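Long-range contacts in PfkB family carbohydrate kinase (Listeria grayi DSM 20601, PDB 4GM6), which belongs to the PfkB family of carbohydrate kinases and probably transfers a phosphoryl group from ATP to a sugar substrate: residues T29-L33 with E59-A63; G117-P123 with I257-H261; W275-Y280 with V313-A318. All blocks are in the same frame, centred on the assembly; numbering follows the deposited sequence.

Contact 1: residues T29-L33 with E59-A63; sequences TIGEL and EANVA
Thr-29 and Glu-59 meet where strand 27-30 of the central sheet packs against the first turn of helix 58-68, in the alpha/beta core of the ribokinase-like fold shared by PfkB kinases. Their side chains cross at about a right angle, with Thr-29 OG1 3.2 Å from Glu-59 CB. With OG1 anti to the backbone N (chi1 -163°), Thr-29 CG2 falls between that N and the carbonyl carbon and touches Ala-63 CB, one helical turn on from Glu-59. Glu-59 bends at chi2 (94°) and runs close past the strand end, its CG only 2.9 Å from Ile-30 O. The carboxylate lies beside that carbonyl, and Glu-59 OE1 comes to 3.6 Å from Gly-31 CA, where there is no side chain in the way. Two waters grip OE1. One donates to it and accepts from Glu-32 N; the other donates to both OE1 and Glu-32 O and accepts from Ala-60 N, satisfying an amide of the first helical turn. Glu-59 OE2 and Ile-30 O, both acceptors, are 3.2 Å apart; the hydroxyls of Ser-157 and Thr-160 bind OE2. Farther along, Leu-33 CG rests on Ala-60 CB at 3.8 Å. The contact is wholly buried: Thr-29 OG1 is hydrogen-bonded to His-155 O of strand 153-157, Ile-75 of strand 73-79 touches both Thr-29 and Ala-60, and helix 83-94 covers Leu-33.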
loop_
_atom_site.group_PDB
_atom_site.type_symbol
_atom_site.label_atom_id
_atom_site.label_comp_id
_atom_site.label_asym_id
_atom_site.label_seq_id
_atom_site.Cartn_x
_atom_site.Cartn_y
_atom_site.Cartn_z
ATOM N N THR C 29 7.406 18.193 -31.364
ATOM C CA THR C 29 8.615 17.819 -30.652
ATOM C C THR C 29 9.133 16.435 -31.068
ATOM O O THR C 29 8.407 15.641 -31.669
ATOM C CB THR C 29 8.389 17.854 -29.138
ATOM O OG1 THR C 29 9.656 17.887 -28.476
ATOM C CG2 THR C 29 7.607 16.635 -28.703
ATOM N N ILE C 30 10.393 16.158 -30.738
ATOM C CA ILE C 30 11.052 14.918 -31.138
ATOM C C ILE C 30 11.793 14.337 -29.946
ATOM O O ILE C 30 12.576 15.026 -29.281
ATOM C CB ILE C 30 12.065 15.152 -32.262
ATOM C CG1 ILE C 30 11.356 15.717 -33.499
ATOM C CG2 ILE C 30 12.777 13.853 -32.619
ATOM C CD1 ILE C 30 12.304 16.223 -34.563
ATOM N N GLY C 31 11.544 13.074 -29.649
ATOM C CA GLY C 31 12.211 12.497 -28.504
ATOM C C GLY C 31 11.657 11.169 -28.071
ATOM O O GLY C 31 10.580 10.763 -28.500
ATOM N N GLU C 32 12.416 10.507 -27.204
ATOM C CA GLU C 32 12.084 9.172 -26.747
ATOM C C GLU C 32 11.310 9.220 -25.437
ATOM O O GLU C 32 11.634 10.026 -24.561
ATOM C CB GLU C 32 13.373 8.382 -26.542
ATOM C CG GLU C 32 13.142 7.018 -25.920
ATOM C CD GLU C 32 14.396 6.175 -25.872
ATOM O OE1 GLU C 32 15.511 6.736 -25.950
ATOM O OE2 GLU C 32 14.264 4.942 -25.735
ATOM N N LEU C 33 10.304 8.350 -25.310
ATOM C CA LEU C 33 9.592 8.154 -24.060
ATOM C C LEU C 33 10.222 7.016 -23.265
ATOM O O LEU C 33 10.558 5.973 -23.822
ATOM C CB LEU C 33 8.116 7.832 -24.300
ATOM C CG LEU C 33 7.232 9.043 -24.600
ATOM C CD1 LEU C 33 7.337 9.348 -26.085
ATOM C CD2 LEU C 33 5.783 8.796 -24.205
ATOM N N GLU C 59 11.473 15.685 -24.000
ATOM C CA GLU C 59 10.659 16.330 -25.037
ATOM C C GLU C 59 9.175 15.984 -24.877
ATOM O O GLU C 59 8.303 16.848 -24.989
ATOM C CB GLU C 59 11.164 15.959 -26.441
ATOM C CG GLU C 59 12.581 16.439 -26.724
ATOM C CD GLU C 59 13.637 15.383 -26.430
ATOM O OE1 GLU C 59 13.350 14.457 -25.644
ATOM O OE2 GLU C 59 14.752 15.464 -27.005
ATOM N N ALA C 60 8.898 14.714 -24.611
ATOM C CA ALA C 60 7.532 14.272 -24.303
ATOM C C ALA C 60 6.912 15.037 -23.130
ATOM O O ALA C 60 5.716 15.347 -23.142
ATOM C CB ALA C 60 7.520 12.788 -24.002
ATOM N N ASN C 61 7.718 15.327 -22.113
ATOM C CA ASN C 61 7.220 16.079 -20.968
ATOM C C ASN C 61 6.894 17.499 -21.421
ATOM O O ASN C 61 5.856 18.066 -21.056
ATOM C CB ASN C 61 8.255 16.134 -19.844
ATOM C CG ASN C 61 8.558 14.776 -19.254
ATOM O OD1 ASN C 61 7.816 13.814 -19.445
ATOM N ND2 ASN C 61 9.672 14.690 -18.534
ATOM N N VAL C 62 7.782 18.075 -22.231
ATOM C CA VAL C 62 7.519 19.397 -22.738
ATOM C C VAL C 62 6.202 19.411 -23.506
ATOM O O VAL C 62 5.405 20.341 -23.358
ATOM C CB VAL C 62 8.690 19.950 -23.573
ATOM C CG1 VAL C 62 8.236 21.151 -24.398
ATOM C CG2 VAL C 62 9.828 20.337 -22.638
ATOM N N ALA C 63 5.963 18.377 -24.309
ATOM C CA ALA C 63 4.727 18.290 -25.085
ATOM C C ALA C 63 3.498 18.233 -24.184
ATOM O O ALA C 63 2.543 18.971 -24.386
ATOM C CB ALA C 63 4.758 17.081 -26.017
HETATM O O HOH W 1 14.692 12.046 -26.186
HETATM O O HOH W 2 11.169 12.739 -24.957
#

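Contact 2: residues G117-P123 with I257-H261; sequences GTALKAP and ISASH
Two tight turns face each other, a type II' turn from Thr-118 to Lys-121 and a type I turn from Ser-258 to His-261, with the CA atoms of Ala-119 and Ser-260 4.9 Å apart. Ala-119, at the positive phi of its turn, offers both of its peptide groups to the other loop. Its N-H points almost straight (177°) at Ser-260 OG, 2.7 Å from Ala-119 N. Its carbonyl receives Ala-259 N in the carbonyl plane, the donor standing 2.8 Å from Ala-119 O at a C=O...N angle of 154°. The serine hydroxyl is placed for this by a chi1 of -67°, which sets OG beside its own backbone N; Thr-118 CG2 flanks Ser-260 OG at 3.5 Å. Ala-259 CB pushes into the hollow of the opposing loop, 3.3 Å from Lys-121 O, and reaches Pro-123 CD at 4.0 Å. Ser-258 CB lies against Ala-119 O, while Ser-258 OG turns back to accept from Ser-260 N at 3.0 Å, an ST turn within the loop that carries both partners. At its base Ile-257 and Ser-258 both donate to His-261 O, a classic beta bulge. Lys-121 folds over its own loop, with NZ bonded to Ala-122 O and Ser-116 O and in a salt bridge to Glu-115. Pro-284 of a second subunit packs on Ala-119 and Ser-260, and Ser-325 OG of that subunit hydrogen-bonds to Thr-118 O. The contact thus joins the connection between strands 111-115 and 124-128, in the smaller four-stranded sheet, to the connection between strands 248-256 and 261-270 of the large sheet.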
loop_
_atom_site.group_PDB
_atom_site.type_symbol
_atom_site.label_atom_id
_atom_site.label_comp_id
_atom_site.label_asym_id
_atom_site.label_seq_id
_atom_site.Cartn_x
_atom_site.Cartn_y
_atom_site.Cartn_z
ATOM N N GLY C 117 15.831 10.189 -3.116
ATOM C CA GLY C 117 16.779 10.894 -2.262
ATOM C C GLY C 117 16.022 11.862 -1.363
ATOM O O GLY C 117 14.984 12.406 -1.745
ATOM N N THR C 118 16.543 12.055 -0.160
ATOM C CA THR C 118 15.953 12.926 0.829
ATOM C C THR C 118 17.108 13.486 1.662
ATOM O O THR C 118 18.085 12.784 1.925
ATOM C CB THR C 118 15.016 12.142 1.774
ATOM O OG1 THR C 118 13.920 11.573 1.037
ATOM C CG2 THR C 118 14.479 13.058 2.873
ATOM N N ALA C 119 16.991 14.735 2.090
ATOM C CA ALA C 119 18.003 15.365 2.953
ATOM C C ALA C 119 19.416 15.213 2.384
ATOM O O ALA C 119 19.690 15.683 1.281
ATOM C CB ALA C 119 17.912 14.808 4.373
ATOM N N LEU C 120 20.320 14.560 3.115
ATOM C CA LEU C 120 21.710 14.497 2.640
ATOM C C LEU C 120 21.894 13.541 1.470
ATOM O O LEU C 120 22.850 13.684 0.711
ATOM C CB LEU C 120 22.704 14.171 3.775
ATOM C CG LEU C 120 22.800 15.112 4.973
ATOM C CD1 LEU C 120 23.776 14.551 6.006
ATOM C CD2 LEU C 120 23.197 16.535 4.567
ATOM N N LYS C 121 20.980 12.577 1.304
ATOM C CA LYS C 121 21.162 11.567 0.285
ATOM C C LYS C 121 20.521 11.984 -1.021
ATOM O O LYS C 121 19.296 12.080 -1.109
ATOM C CB LYS C 121 20.553 10.215 0.708
ATOM C CG LYS C 121 20.894 9.096 -0.278
ATOM C CD LYS C 121 19.736 8.139 -0.521
ATOM C CE LYS C 121 19.986 7.200 -1.706
ATOM N NZ LYS C 121 19.351 7.631 -2.991
ATOM N N ALA C 122 21.343 12.212 -2.037
ATOM C CA ALA C 122 20.854 12.585 -3.364
ATOM C C ALA C 122 20.142 11.418 -4.069
ATOM O O ALA C 122 20.488 10.254 -3.877
ATOM C CB ALA C 122 22.015 13.074 -4.229
ATOM N N PRO C 123 19.151 11.733 -4.907
ATOM C CA PRO C 123 18.573 10.693 -5.763
ATOM C C PRO C 123 19.641 10.016 -6.606
ATOM O O PRO C 123 20.646 10.627 -6.934
ATOM C CB PRO C 123 17.609 11.475 -6.665
ATOM C CG PRO C 123 17.275 12.723 -5.883
ATOM C CD PRO C 123 18.535 13.055 -5.127
ATOM N N ILE C 257 20.928 22.902 -1.816
ATOM C CA ILE C 257 21.380 22.882 -0.429
ATOM C C ILE C 257 21.414 21.428 0.045
ATOM O O ILE C 257 22.371 20.998 0.681
ATOM C CB ILE C 257 20.490 23.756 0.471
ATOM C CG1 ILE C 257 20.657 25.227 0.077
ATOM C CG2 ILE C 257 20.822 23.555 1.945
ATOM C CD1 ILE C 257 19.871 26.185 0.936
ATOM N N SER C 258 20.375 20.666 -0.289
ATOM C CA SER C 258 20.371 19.240 -0.038
ATOM C C SER C 258 19.431 18.638 -1.057
ATOM O O SER C 258 18.922 19.348 -1.923
ATOM C CB SER C 258 19.874 18.934 1.378
ATOM O OG SER C 258 18.485 19.193 1.490
ATOM N N ALA C 259 19.198 17.334 -0.955
ATOM C CA ALA C 259 18.256 16.663 -1.831
ATOM C C ALA C 259 16.809 17.069 -1.520
ATOM O O ALA C 259 15.905 16.780 -2.302
ATOM C CB ALA C 259 18.423 15.158 -1.728
ATOM N N SER C 260 16.601 17.747 -0.387
ATOM C CA SER C 260 15.265 18.173 0.044
ATOM C C SER C 260 15.103 19.699 0.067
ATOM O O SER C 260 14.061 20.212 0.455
ATOM C CB SER C 260 14.929 17.616 1.450
ATOM O OG SER C 260 14.806 16.215 1.436
ATOM N N HIS C 261 16.131 20.431 -0.341
ATOM C CA HIS C 261 16.084 21.872 -0.215
ATOM C C HIS C 261 16.876 22.534 -1.334
ATOM O O HIS C 261 18.105 22.512 -1.329
ATOM C CB HIS C 261 16.615 22.282 1.158
ATOM C CG HIS C 261 16.461 23.738 1.464
ATOM N ND1 HIS C 261 16.887 24.293 2.650
ATOM C CD2 HIS C 261 15.928 24.751 0.744
ATOM C CE1 HIS C 261 16.618 25.589 2.652
ATOM N NE2 HIS C 261 16.020 25.889 1.512
HETATM O O HOH W 3 13.828 14.809 -1.903
#

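Contact 3: residues W275-Y280 with V313-A318; sequences WESEEY and VKFATA
The Tyr-280 ring meets Thr-317 edge-on: Thr-317 CG2 lies near the ring plane, 3.7 Å from Tyr-280 CD2, and the two side chains cross obliquely. Glu-278 CG covers one ring face at its rim. At the far end Tyr-280 OH lies 3.9 Å from Ala-318 CB and is hydrogen-bonded to a water in the ring plane, 2.7 Å away, which donates to Lys-314 O. Both branches of Thr-317 reach the strand. With chi1 at -51°, OG1 lies against Ser-277 CB while donating to Val-313 O, an acceptor that also takes Thr-317 N, and CG2 meets Ser-277 OG as well as the tyrosine edge. This is the flank of the large sheet, where helix 309-323 packs against 273-282, the outermost strand within the chain. Ser-277 lies over Thr-317, with Ser-277 OG 3.3 Å from Thr-317 CG2. A chi1 of 73° brings Ser-277 OG round to donate to Glu-278 O at 2.6 Å, and Gly-266 N of the adjacent strand binds it as well. Val-313 CG2, anti to the backbone N, touches Trp-275 O at 3.5 Å, while the Trp-275 ring leads away from the helix.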
loop_
_atom_site.group_PDB
_atom_site.type_symbol
_atom_site.label_atom_id
_atom_site.label_comp_id
_atom_site.label_asym_id
_atom_site.label_seq_id
_atom_site.Cartn_x
_atom_site.Cartn_y
_atom_site.Cartn_z
ATOM N N TRP C 275 16.604 38.799 -17.616
ATOM C CA TRP C 275 15.444 39.031 -16.748
ATOM C C TRP C 275 15.292 37.889 -15.743
ATOM O O TRP C 275 15.224 36.722 -16.137
ATOM C CB TRP C 275 14.164 39.094 -17.584
ATOM C CG TRP C 275 14.168 40.163 -18.614
ATOM C CD1 TRP C 275 14.655 40.073 -19.887
ATOM C CD2 TRP C 275 13.655 41.488 -18.469
ATOM N NE1 TRP C 275 14.479 41.265 -20.543
ATOM C CE2 TRP C 275 13.869 42.154 -19.695
ATOM C CE3 TRP C 275 13.041 42.182 -17.420
ATOM C CZ2 TRP C 275 13.488 43.480 -19.902
ATOM C CZ3 TRP C 275 12.666 43.503 -17.625
ATOM C CH2 TRP C 275 12.889 44.137 -18.859
ATOM N N GLU C 276 15.213 38.218 -14.453
ATOM C CA GLU C 276 15.121 37.192 -13.413
ATOM C C GLU C 276 13.749 37.153 -12.747
ATOM O O GLU C 276 13.059 38.163 -12.670
ATOM C CB GLU C 276 16.179 37.431 -12.336
ATOM C CG GLU C 276 17.608 37.436 -12.850
ATOM C CD GLU C 276 18.558 38.182 -11.927
ATOM O OE1 GLU C 276 18.330 38.183 -10.696
ATOM O OE2 GLU C 276 19.537 38.768 -12.437
ATOM N N SER C 277 13.370 35.979 -12.253
ATOM C CA SER C 277 12.181 35.833 -11.418
ATOM C C SER C 277 12.562 36.094 -9.965
ATOM O O SER C 277 13.722 36.368 -9.678
ATOM C CB SER C 277 11.648 34.413 -11.545
ATOM O OG SER C 277 12.484 33.498 -10.848
ATOM N N GLU C 278 11.612 35.999 -9.040
ATOM C CA GLU C 278 12.003 35.965 -7.629
ATOM C C GLU C 278 12.746 34.644 -7.437
ATOM O O GLU C 278 12.646 33.743 -8.275
ATOM C CB GLU C 278 10.793 36.065 -6.681
ATOM C CG GLU C 278 10.097 34.728 -6.391
ATOM C CD GLU C 278 9.092 34.781 -5.235
ATOM O OE1 GLU C 278 9.240 34.002 -4.259
ATOM O OE2 GLU C 278 8.148 35.598 -5.300
ATOM N N GLU C 279 13.516 34.522 -6.363
ATOM C CA GLU C 279 14.128 33.240 -6.061
ATOM C C GLU C 279 13.230 32.472 -5.090
ATOM O O GLU C 279 12.888 32.988 -4.030
ATOM C CB GLU C 279 15.509 33.433 -5.454
ATOM C CG GLU C 279 16.335 32.161 -5.387
ATOM C CD GLU C 279 17.807 32.456 -5.158
ATOM O OE1 GLU C 279 18.163 32.850 -4.026
ATOM O OE2 GLU C 279 18.605 32.303 -6.110
ATOM N N TYR C 280 12.831 31.265 -5.474
ATOM C CA TYR C 280 11.993 30.405 -4.623
ATOM C C TYR C 280 12.816 29.458 -3.772
ATOM O O TYR C 280 13.807 28.887 -4.235
ATOM C CB TYR C 280 11.061 29.537 -5.471
ATOM C CG TYR C 280 9.968 30.292 -6.168
ATOM C CD1 TYR C 280 8.765 30.555 -5.527
ATOM C CD2 TYR C 280 10.134 30.743 -7.468
ATOM C CE1 TYR C 280 7.757 31.250 -6.163
ATOM C CE2 TYR C 280 9.135 31.442 -8.112
ATOM C CZ TYR C 280 7.951 31.685 -7.456
ATOM O OH TYR C 280 6.954 32.369 -8.088
ATOM N N VAL C 313 9.201 34.841 -17.739
ATOM C CA VAL C 313 10.134 34.336 -16.732
ATOM C C VAL C 313 9.463 34.132 -15.362
ATOM O O VAL C 313 9.808 33.207 -14.627
ATOM C CB VAL C 313 11.378 35.232 -16.591
ATOM C CG1 VAL C 313 11.053 36.500 -15.807
ATOM C CG2 VAL C 313 12.519 34.461 -15.938
ATOM N N LYS C 314 8.496 34.977 -15.020
ATOM C CA LYS C 314 7.851 34.846 -13.724
ATOM C C LYS C 314 6.905 33.661 -13.718
ATOM O O LYS C 314 6.880 32.866 -12.771
ATOM C CB LYS C 314 7.101 36.121 -13.340
ATOM C CG LYS C 314 6.575 36.070 -11.912
ATOM C CD LYS C 314 6.213 37.461 -11.400
ATOM C CE LYS C 314 4.926 37.974 -12.023
ATOM N NZ LYS C 314 4.469 39.232 -11.362
ATOM N N PHE C 315 6.133 33.545 -14.789
ATOM C CA PHE C 315 5.185 32.456 -14.933
ATOM C C PHE C 315 5.904 31.112 -14.967
ATOM O O PHE C 315 5.506 30.156 -14.277
ATOM C CB PHE C 315 4.383 32.657 -16.222
ATOM C CG PHE C 315 3.387 31.561 -16.497
ATOM C CD1 PHE C 315 3.698 30.525 -17.359
ATOM C CD2 PHE C 315 2.133 31.580 -15.908
ATOM C CE1 PHE C 315 2.786 29.519 -17.621
ATOM C CE2 PHE C 315 1.212 30.585 -16.173
ATOM C CZ PHE C 315 1.542 29.552 -17.030
ATOM N N ALA C 316 6.964 31.036 -15.771
ATOM C CA ALA C 316 7.671 29.777 -15.989
ATOM C C ALA C 316 8.393 29.298 -14.737
ATOM O O ALA C 316 8.409 28.107 -14.453
ATOM C CB ALA C 316 8.644 29.886 -17.147
ATOM N N THR C 317 9.006 30.215 -13.994
ATOM C CA THR C 317 9.652 29.813 -12.753
ATOM C C THR C 317 8.618 29.286 -11.750
ATOM O O THR C 317 8.891 28.339 -11.014
ATOM C CB THR C 317 10.473 30.957 -12.134
ATOM O OG1 THR C 317 11.351 31.498 -13.131
ATOM C CG2 THR C 317 11.292 30.436 -10.961
ATOM N N ALA C 318 7.431 29.889 -11.731
ATOM C CA ALA C 318 6.357 29.418 -10.864
ATOM C C ALA C 318 5.900 28.023 -11.270
ATOM O O ALA C 318 5.654 27.158 -10.424
ATOM C CB ALA C 318 5.190 30.389 -10.891
HETATM O O HOH W 4 7.894 33.511 -10.327
#

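Overall arrangement
The three contacts follow one another along the chain, neither nesting nor crossing. Contact 1 closes a short loop that holds strands 34-38 and 50-56 of the smaller sheet, and fixes helix 58-68 on the core. Contact 2 opens later and closes a much longer excursion, through parallel strands of the large sheet and the helices between them, tying the smaller sheet to the turn between strands 248-256 and 261-270. Contact 3 then closes the loop containing helix 291-304. Contacts 1 and 3 reach the same nine-stranded sheet, with centres about 23 Å apart. Within the chain contacts 2 and 3 do not touch, but Tyr-280 packs on Leu-120 of a third subunit, a residue of that subunit's own contact 2.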